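PDB 5LHF: N-(5'-phosphoribosyl)anthranilate isomerase from Thermococcus kodakarensis, which catalyses the isomerisation of N-(5-phospho-beta-D-ribosyl)anthranilate to 1-(2-carboxyphenylamino)-1-deoxy-D-ribulose 5-phosphate, the third step of tryptophan biosynthesis from chorismate. Local coordinates for residues K62-W67 and V90-D95. Residues are numbered along the deposited sequence; the frame is centred on the assembly and turned at random.
Sequences KTFPEW and VNRLKD
Phe64 and Arg92 give a clear instance of a cation-pi stack closing the outer side of a helix-helix contact. The guanidinium of Arg92 lies over one face of the Phe64 ring, its CZ 3.7 Å from the ring centroid, and the two planes are inclined by only 21°. It sits offset toward the rim, so that Arg92 NH2 comes 3.3 Å from Phe64 CE1. A bend at chi3 (55°) folds the arginine chain back over the phenyl group, while Arg92 CB, 3.4 Å from Phe64 CE2, packs against the same ring. Glu96, one helical turn on, forms a salt bridge with Arg92 NE and probably helps fix the rotation of the guanidinium. In the TIM barrel, these are neighbouring helices of the outer layer, 64-74 and 87-97, each following a strand of the parallel barrel. Phe64, in the first turn after the N-cap residue Thr63, reaches across because its CG stands anti to the backbone N (chi1 177°). Were Phe64 cut back to an alanine, the guanidinium would probably lose its aromatic platform and a gap open beside Leu93. On the inner side, Leu93 divides its methyls: CD2 meets Phe64 CE2 at 3.7 Å, whereas CD1 rests against Trp67 CB at the same distance. Beneath them Ile79 of strand 78-81 touches both Leu93 and Trp67, whose indole NE1 is hydrogen-bonded to the carbonyl oxygen of Met61.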
ATOM      1  N   LYS A  62      -1.738 -13.963  -7.918  1.00 17.40           N
ATOM      2  CA  LYS A  62      -2.454 -13.622  -9.139  1.00 28.65           C
ATOM      3  C   LYS A  62      -3.843 -14.242  -9.241  1.00 22.49           C
ATOM      4  O   LYS A  62      -4.699 -13.679  -9.932  1.00 22.13           O
ATOM      5  CB  LYS A  62      -1.628 -14.050 -10.363  1.00 31.41           C
ATOM      6  CG  LYS A  62      -0.194 -13.528 -10.369  1.00 38.98           C
ATOM      7  CD  LYS A  62       0.568 -13.955 -11.619  1.00 39.98           C
ATOM      8  CE  LYS A  62      -0.053 -13.365 -12.878  1.00 50.52           C
ATOM      9  NZ  LYS A  62      -0.039 -11.874 -12.889  1.00 54.87           N
ATOM     10  N   THR A  63      -4.097 -15.364  -8.567  1.00 17.17           N
ATOM     11  CA  THR A  63      -5.295 -16.153  -8.808  1.00 19.29           C
ATOM     12  C   THR A  63      -6.160 -16.263  -7.558  1.00 18.02           C
ATOM     13  O   THR A  63      -5.675 -16.173  -6.426  1.00 12.96           O
ATOM     14  CB  THR A  63      -4.950 -17.569  -9.316  1.00 20.69           C
ATOM     15  OG1 THR A  63      -4.485 -18.391  -8.232  1.00 16.44           O
ATOM     16  CG2 THR A  63      -3.885 -17.508 -10.382  1.00 21.13           C
ATOM     17  N   PHE A  64      -7.459 -16.459  -7.784  1.00 14.54           N
ATOM     18  CA  PHE A  64      -8.387 -16.605  -6.666  1.00  9.29           C
ATOM     19  C   PHE A  64      -7.999 -17.738  -5.717  1.00 12.58           C
ATOM     20  O   PHE A  64      -8.024 -17.524  -4.492  1.00 11.75           O
ATOM     21  CB  PHE A  64      -9.807 -16.798  -7.204  1.00 12.46           C
ATOM     22  CG  PHE A  64     -10.830 -17.029  -6.126  1.00 16.57           C
ATOM     23  CD1 PHE A  64     -11.133 -18.316  -5.698  1.00 16.34           C
ATOM     24  CD2 PHE A  64     -11.492 -15.959  -5.550  1.00 15.24           C
ATOM     25  CE1 PHE A  64     -12.067 -18.533  -4.711  1.00 15.79           C
ATOM     26  CE2 PHE A  64     -12.422 -16.159  -4.560  1.00 15.36           C
ATOM     27  CZ  PHE A  64     -12.713 -17.456  -4.136  1.00 14.72           C
ATOM     28  N   PRO A  65      -7.655 -18.942  -6.179  1.00 14.10           N
ATOM     29  CA  PRO A  65      -7.391 -20.022  -5.207  1.00 11.92           C
ATOM     30  C   PRO A  65      -6.210 -19.735  -4.299  1.00  7.23           C
ATOM     31  O   PRO A  65      -6.222 -20.120  -3.128  1.00 15.51           O
ATOM     32  CB  PRO A  65      -7.134 -21.244  -6.104  1.00 16.61           C
ATOM     33  CG  PRO A  65      -7.815 -20.923  -7.374  1.00 13.48           C
ATOM     34  CD  PRO A  65      -7.670 -19.447  -7.559  1.00 11.67           C
ATOM     35  N   GLU A  66      -5.170 -19.100  -4.831  1.00 10.44           N
ATOM     36  CA  GLU A  66      -4.055 -18.654  -4.007  1.00 14.03           C
ATOM     37  C   GLU A  66      -4.522 -17.698  -2.915  1.00 11.80           C
ATOM     38  O   GLU A  66      -4.204 -17.873  -1.732  1.00  9.88           O
ATOM     39  CB  GLU A  66      -3.018 -17.984  -4.898  1.00 14.74           C
ATOM     40  CG  GLU A  66      -2.339 -18.931  -5.856  1.00 15.29           C
ATOM     41  CD  GLU A  66      -1.374 -18.213  -6.759  1.00 24.29           C
ATOM     42  OE1 GLU A  66      -1.824 -17.613  -7.760  1.00 23.63           O
ATOM     43  OE2 GLU A  66      -0.168 -18.230  -6.447  1.00 26.62           O
ATOM     44  N   TRP A  67      -5.271 -16.669  -3.295  1.00  9.83           N
ATOM     45  CA  TRP A  67      -5.759 -15.726  -2.290  1.00 10.48           C
ATOM     46  C   TRP A  67      -6.680 -16.401  -1.289  1.00 13.02           C
ATOM     47  O   TRP A  67      -6.585 -16.144  -0.083  1.00 13.78           O
ATOM     48  CB  TRP A  67      -6.473 -14.557  -2.964  1.00 10.13           C
ATOM     49  CG  TRP A  67      -5.535 -13.480  -3.323  1.00  7.20           C
ATOM     50  CD1 TRP A  67      -5.043 -13.191  -4.576  1.00 11.09           C
ATOM     51  CD2 TRP A  67      -4.945 -12.519  -2.429  1.00 10.86           C
ATOM     52  NE1 TRP A  67      -4.196 -12.103  -4.504  1.00 12.00           N
ATOM     53  CE2 TRP A  67      -4.111 -11.684  -3.201  1.00 12.95           C
ATOM     54  CE3 TRP A  67      -5.046 -12.286  -1.052  1.00 12.94           C
ATOM     55  CZ2 TRP A  67      -3.383 -10.627  -2.641  1.00 12.63           C
ATOM     56  CZ3 TRP A  67      -4.309 -11.256  -0.495  1.00 15.23           C
ATOM     57  CH2 TRP A  67      -3.497 -10.429  -1.293  1.00 12.51           C
ATOM     58  N   VAL A  90     -11.505 -10.352  -7.556  1.00 19.16           N
ATOM     59  CA  VAL A  90     -11.478  -9.474  -6.389  1.00 12.32           C
ATOM     60  C   VAL A  90     -12.825  -9.489  -5.673  1.00 16.15           C
ATOM     61  O   VAL A  90     -12.890  -9.595  -4.444  1.00 23.45           O
ATOM     62  CB  VAL A  90     -11.070  -8.045  -6.809  1.00 14.74           C
ATOM     63  CG1 VAL A  90     -11.173  -7.087  -5.625  1.00 17.10           C
ATOM     64  CG2 VAL A  90      -9.656  -8.040  -7.343  1.00 15.53           C
ATOM     65  N   ASN A  91     -13.925  -9.401  -6.432  1.00 17.52           N
ATOM     66  CA  ASN A  91     -15.249  -9.397  -5.817  1.00 19.03           C
ATOM     67  C   ASN A  91     -15.575 -10.730  -5.161  1.00 22.96           C
ATOM     68  O   ASN A  91     -16.236 -10.763  -4.117  1.00 26.17           O
ATOM     69  CB  ASN A  91     -16.310  -9.046  -6.856  1.00 22.68           C
ATOM     70  CG  ASN A  91     -16.435  -7.554  -7.079  1.00 35.07           C
ATOM     71  OD1 ASN A  91     -15.702  -6.752  -6.488  1.00 33.40           O
ATOM     72  ND2 ASN A  91     -17.366  -7.170  -7.939  1.00 32.25           N
ATOM     73  N   ARG A  92     -15.135 -11.844  -5.761  1.00 27.16           N
ATOM     74  CA  ARG A  92     -15.380 -13.141  -5.146  1.00 25.68           C
ATOM     75  C   ARG A  92     -14.777 -13.208  -3.752  1.00 16.43           C
ATOM     76  O   ARG A  92     -15.370 -13.792  -2.838  1.00 24.73           O
ATOM     77  CB  ARG A  92     -14.835 -14.278  -6.030  1.00 21.31           C
ATOM     78  CG  ARG A  92     -15.649 -14.571  -7.305  1.00 19.71           C
ATOM     79  CD  ARG A  92     -15.293 -15.946  -7.910  1.00 19.58           C
ATOM     80  NE  ARG A  92     -15.447 -17.011  -6.925  1.00 22.11           N
ATOM     81  CZ  ARG A  92     -14.846 -18.199  -6.985  1.00 24.49           C
ATOM     82  NH1 ARG A  92     -14.028 -18.507  -7.986  1.00 18.37           N
ATOM     83  NH2 ARG A  92     -15.055 -19.077  -6.016  1.00 22.53           N
ATOM     84  N   LEU A  93     -13.592 -12.614  -3.564  1.00 15.42           N
ATOM     85  CA  LEU A  93     -12.964 -12.635  -2.251  1.00 17.48           C
ATOM     86  C   LEU A  93     -13.772 -11.849  -1.226  1.00 16.93           C
ATOM     87  O   LEU A  93     -13.921 -12.293  -0.083  1.00 21.07           O
ATOM     88  CB  LEU A  93     -11.543 -12.087  -2.346  1.00 15.80           C
ATOM     89  CG  LEU A  93     -10.570 -13.000  -3.088  1.00 14.72           C
ATOM     90  CD1 LEU A  93      -9.294 -12.238  -3.399  1.00 16.56           C
ATOM     91  CD2 LEU A  93     -10.252 -14.222  -2.204  1.00 15.30           C
ATOM     92  N   LYS A  94     -14.276 -10.673  -1.603  1.00 24.21           N
ATOM     93  CA  LYS A  94     -15.051  -9.866  -0.662  1.00 21.67           C
ATOM     94  C   LYS A  94     -16.334 -10.572  -0.242  1.00 27.64           C
ATOM     95  O   LYS A  94     -16.721 -10.517   0.929  1.00 37.89           O
ATOM     96  CB  LYS A  94     -15.371  -8.501  -1.274  1.00 24.24           C
ATOM     97  CG  LYS A  94     -14.146  -7.655  -1.590  1.00 26.68           C
ATOM     98  CD  LYS A  94     -14.384  -6.812  -2.839  1.00 25.73           C
ATOM     99  CE  LYS A  94     -15.632  -5.959  -2.699  1.00 25.67           C
ATOM    100  NZ  LYS A  94     -15.959  -5.314  -4.000  1.00 28.73           N
ATOM    101  N   ASP A  95     -17.011 -11.239  -1.178  1.00 25.49           N
ATOM    102  CA  ASP A  95     -18.279 -11.881  -0.835  1.00 24.86           C
ATOM    103  C   ASP A  95     -18.079 -13.196  -0.096  1.00 37.10           C
ATOM    104  O   ASP A  95     -18.796 -13.479   0.872  1.00 38.21           O
ATOM    105  CB  ASP A  95     -19.112 -12.101  -2.093  1.00 35.51           C
ATOM    106  CG  ASP A  95     -19.510 -10.797  -2.745  1.00 41.85           C
ATOM    107  OD1 ASP A  95     -19.882  -9.856  -2.008  1.00 36.52           O
ATOM    108  OD2 ASP A  95     -19.444 -10.707  -3.989  1.00 52.78           O
TER